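Local coordinates for putative diacylglycerol kinase (Bacillus anthracis, PDB 4WRR), which probably phosphorylates diacylglycerol to phosphatidic acid, with ATP as phosphate donor, at residues N132-L137 with G274-H279. Sequence-based numbering, arbitrary orientation.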
ATOM      1  N   ASN A 132       8.216 -10.343 -31.105  1.00 47.91           N
ATOM      2  CA  ASN A 132       8.651  -8.923 -31.099  1.00 50.67           C
ATOM      3  C   ASN A 132       8.205  -8.203 -29.848  1.00 49.05           C
ATOM      4  O   ASN A 132       7.557  -7.179 -29.954  1.00 51.86           O
ATOM      5  CB  ASN A 132       8.079  -8.153 -32.310  1.00 53.49           C
ATOM      6  CG  ASN A 132       8.606  -8.661 -33.629  1.00 55.86           C
ATOM      7  OD1 ASN A 132       9.476  -9.529 -33.671  1.00 55.63           O
ATOM      8  ND2 ASN A 132       8.057  -8.130 -34.733  1.00 60.65           N
ATOM      9  N   GLY A 133       8.483  -8.751 -28.673  1.00 47.85           N
ATOM     10  CA  GLY A 133       8.053  -8.101 -27.428  1.00 50.66           C
ATOM     11  C   GLY A 133       6.570  -8.073 -27.038  1.00 51.45           C
ATOM     12  O   GLY A 133       6.166  -7.363 -26.095  1.00 51.92           O
ATOM     13  N   GLN A 134       5.767  -8.832 -27.781  1.00 50.09           N
ATOM     14  CA  GLN A 134       4.377  -9.043 -27.486  1.00 49.40           C
ATOM     15  C   GLN A 134       4.237 -10.494 -26.978  1.00 43.62           C
ATOM     16  O   GLN A 134       4.518 -11.442 -27.722  1.00 46.23           O
ATOM     17  CB  GLN A 134       3.612  -8.880 -28.793  1.00 52.80           C
ATOM     18  CG  GLN A 134       2.121  -9.149 -28.734  1.00 53.40           C
ATOM     19  CD  GLN A 134       1.452  -8.400 -27.612  1.00 57.09           C
ATOM     20  OE1 GLN A 134       1.205  -8.974 -26.561  1.00 60.63           O
ATOM     21  NE2 GLN A 134       1.174  -7.121 -27.817  1.00 56.74           N
ATOM     22  N   HIS A 135       3.829 -10.685 -25.731  1.00 38.85           N
ATOM     23  CA  HIS A 135       3.624 -12.036 -25.188  1.00 35.46           C
ATOM     24  C   HIS A 135       2.318 -12.720 -25.561  1.00 35.14           C
ATOM     25  O   HIS A 135       1.295 -12.063 -25.790  1.00 37.90           O
ATOM     26  CB  HIS A 135       3.742 -12.019 -23.692  1.00 34.74           C
ATOM     27  CG  HIS A 135       5.061 -11.507 -23.205  1.00 34.02           C
ATOM     28  ND1 HIS A 135       5.292 -10.172 -22.968  1.00 35.41           N
ATOM     29  CD2 HIS A 135       6.211 -12.151 -22.908  1.00 32.88           C
ATOM     30  CE1 HIS A 135       6.533 -10.012 -22.561  1.00 35.79           C
ATOM     31  NE2 HIS A 135       7.105 -11.204 -22.499  1.00 34.79           N
ATOM     32  N   PHE A 136       2.343 -14.042 -25.659  1.00 32.82           N
ATOM     33  CA  PHE A 136       1.099 -14.778 -25.820  1.00 30.91           C
ATOM     34  C   PHE A 136       1.165 -16.156 -25.208  1.00 29.91           C
ATOM     35  O   PHE A 136       2.240 -16.692 -24.957  1.00 30.63           O
ATOM     36  CB  PHE A 136       0.666 -14.869 -27.271  1.00 31.27           C
ATOM     37  CG  PHE A 136       1.610 -15.644 -28.157  1.00 29.93           C
ATOM     38  CD1 PHE A 136       2.680 -15.026 -28.752  1.00 31.49           C
ATOM     39  CD2 PHE A 136       1.399 -16.985 -28.411  1.00 28.28           C
ATOM     40  CE1 PHE A 136       3.563 -15.758 -29.573  1.00 32.44           C
ATOM     41  CE2 PHE A 136       2.239 -17.699 -29.245  1.00 27.74           C
ATOM     42  CZ  PHE A 136       3.317 -17.081 -29.833  1.00 29.34           C
ATOM     43  N   LEU A 137      -0.015 -16.681 -24.914  1.00 28.66           N
ATOM     44  CA  LEU A 137      -0.196 -18.001 -24.307  1.00 28.10           C
ATOM     45  C   LEU A 137      -0.778 -19.027 -25.253  1.00 27.25           C
ATOM     46  O   LEU A 137      -0.448 -20.212 -25.145  1.00 27.23           O
ATOM     47  CB  LEU A 137      -1.159 -17.919 -23.104  1.00 29.69           C
ATOM     48  CG  LEU A 137      -0.618 -17.291 -21.838  1.00 30.37           C
ATOM     49  CD1 LEU A 137      -1.713 -17.251 -20.795  1.00 30.61           C
ATOM     50  CD2 LEU A 137       0.575 -18.081 -21.322  1.00 30.79           C
ATOM     51  N   GLY A 274      -5.578 -11.972 -28.172  1.00 41.96           N
ATOM     52  CA  GLY A 274      -6.575 -10.909 -28.158  1.00 43.41           C
ATOM     53  C   GLY A 274      -6.113  -9.686 -28.944  1.00 46.82           C
ATOM     54  O   GLY A 274      -5.157  -9.780 -29.718  1.00 47.74           O
ATOM     55  N   GLU A 275      -6.743  -8.525 -28.698  1.00 48.17           N
ATOM     56  CA  GLU A 275      -6.459  -7.308 -29.487  1.00 50.34           C
ATOM     57  C   GLU A 275      -4.992  -6.927 -29.404  1.00 49.73           C
ATOM     58  O   GLU A 275      -4.407  -6.912 -28.328  1.00 49.47           O
ATOM     59  CB  GLU A 275      -7.332  -6.119 -29.046  1.00 53.50           C
ATOM     60  N   SER A 276      -4.422  -6.551 -30.540  1.00 51.71           N
ATOM     61  CA  SER A 276      -2.995  -6.250 -30.621  1.00 55.02           C
ATOM     62  C   SER A 276      -2.660  -5.491 -31.912  1.00 59.07           C
ATOM     63  O   SER A 276      -3.491  -5.385 -32.802  1.00 63.53           O
ATOM     64  CB  SER A 276      -2.211  -7.562 -30.508  1.00 52.12           C
ATOM     65  OG  SER A 276      -1.112  -7.624 -31.379  1.00 52.81           O
ATOM     66  N   SER A 277      -1.434  -4.979 -31.998  1.00 59.71           N
ATOM     67  CA  SER A 277      -0.957  -4.241 -33.162  1.00 60.25           C
ATOM     68  C   SER A 277       0.249  -4.930 -33.805  1.00 57.80           C
ATOM     69  O   SER A 277       0.972  -4.304 -34.567  1.00 62.37           O
ATOM     70  CB  SER A 277      -0.577  -2.788 -32.755  1.00 63.31           C
ATOM     71  N   LEU A 278       0.498  -6.199 -33.481  1.00 54.54           N
ATOM     72  CA  LEU A 278       1.579  -6.951 -34.131  1.00 52.87           C
ATOM     73  C   LEU A 278       1.404  -7.076 -35.612  1.00 53.58           C
ATOM     74  O   LEU A 278       0.298  -7.259 -36.091  1.00 54.26           O
ATOM     75  CB  LEU A 278       1.652  -8.366 -33.628  1.00 49.63           C
ATOM     76  CG  LEU A 278       2.585  -8.672 -32.506  1.00 50.23           C
ATOM     77  CD1 LEU A 278       2.474 -10.153 -32.222  1.00 47.12           C
ATOM     78  CD2 LEU A 278       4.016  -8.283 -32.833  1.00 53.57           C
ATOM     79  N   HIS A 279       2.521  -7.037 -36.326  1.00 56.33           N
ATOM     80  CA  HIS A 279       2.556  -7.355 -37.741  1.00 56.00           C
ATOM     81  C   HIS A 279       3.908  -7.996 -38.059  1.00 57.24           C
ATOM     82  O   HIS A 279       4.832  -7.919 -37.256  1.00 59.18           O
ATOM     83  CB  HIS A 279       2.334  -6.089 -38.581  1.00 60.51           C
ATOM     84  CG  HIS A 279       3.286  -4.965 -38.268  1.00 64.37           C
ATOM     85  ND1 HIS A 279       4.593  -4.943 -38.715  1.00 65.95           N
ATOM     86  CD2 HIS A 279       3.108  -3.817 -37.567  1.00 66.11           C
ATOM     87  CE1 HIS A 279       5.180  -3.837 -38.296  1.00 68.11           C
ATOM     88  NE2 HIS A 279       4.303  -3.139 -37.594  1.00 68.42           N
TER
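Leu278 packs its branched end (CG and both methyls) against the aliphatic part of Gln134, joining a beta hairpin to a surface loop of the YegS-type, NAD kinase-like beta sandwich domain. The hairpin turns through Asn132 and Gly133, both with positive phi as fits a type I' turn, between strand 123-131 and the edge strand 134-136 of a six-stranded antiparallel sheet; the loop leaves strand 271-272 of a separate five-stranded antiparallel sheet and leads to strand 282-294 of the hairpin's own sheet. Van der Waals contacts carry the pairing. Leu278 CD1 lies 3.6 Å from Gln134 CG and 3.8 Å from Gln134 CB, while Leu278 CG sits 3.8 Å from Gln134 CG. Gln134 CG stands anti to the backbone N (chi1 176°), which brings it against the leucine; the bend at chi2 turns the chain beyond it. The second methyl of Leu278 reaches the turn, with CD2 4.1 Å from Asn132 CB. No hydrogen bond spans the two segments. The Asn132 amide instead ties the turn to the far end of the loop and the strand that follows, OD1 accepting from Gln283 N and ND2 donating to Pro281 O. Gln134 also touches Phe75 of helix 71-81. Within the loop, an ST turn helps fix the backbone leading into Leu278, which also shares a backbone hydrogen bond with Val270: Leu278 N donates to Ser276 OG at 3.0 Å, almost straight at 177°.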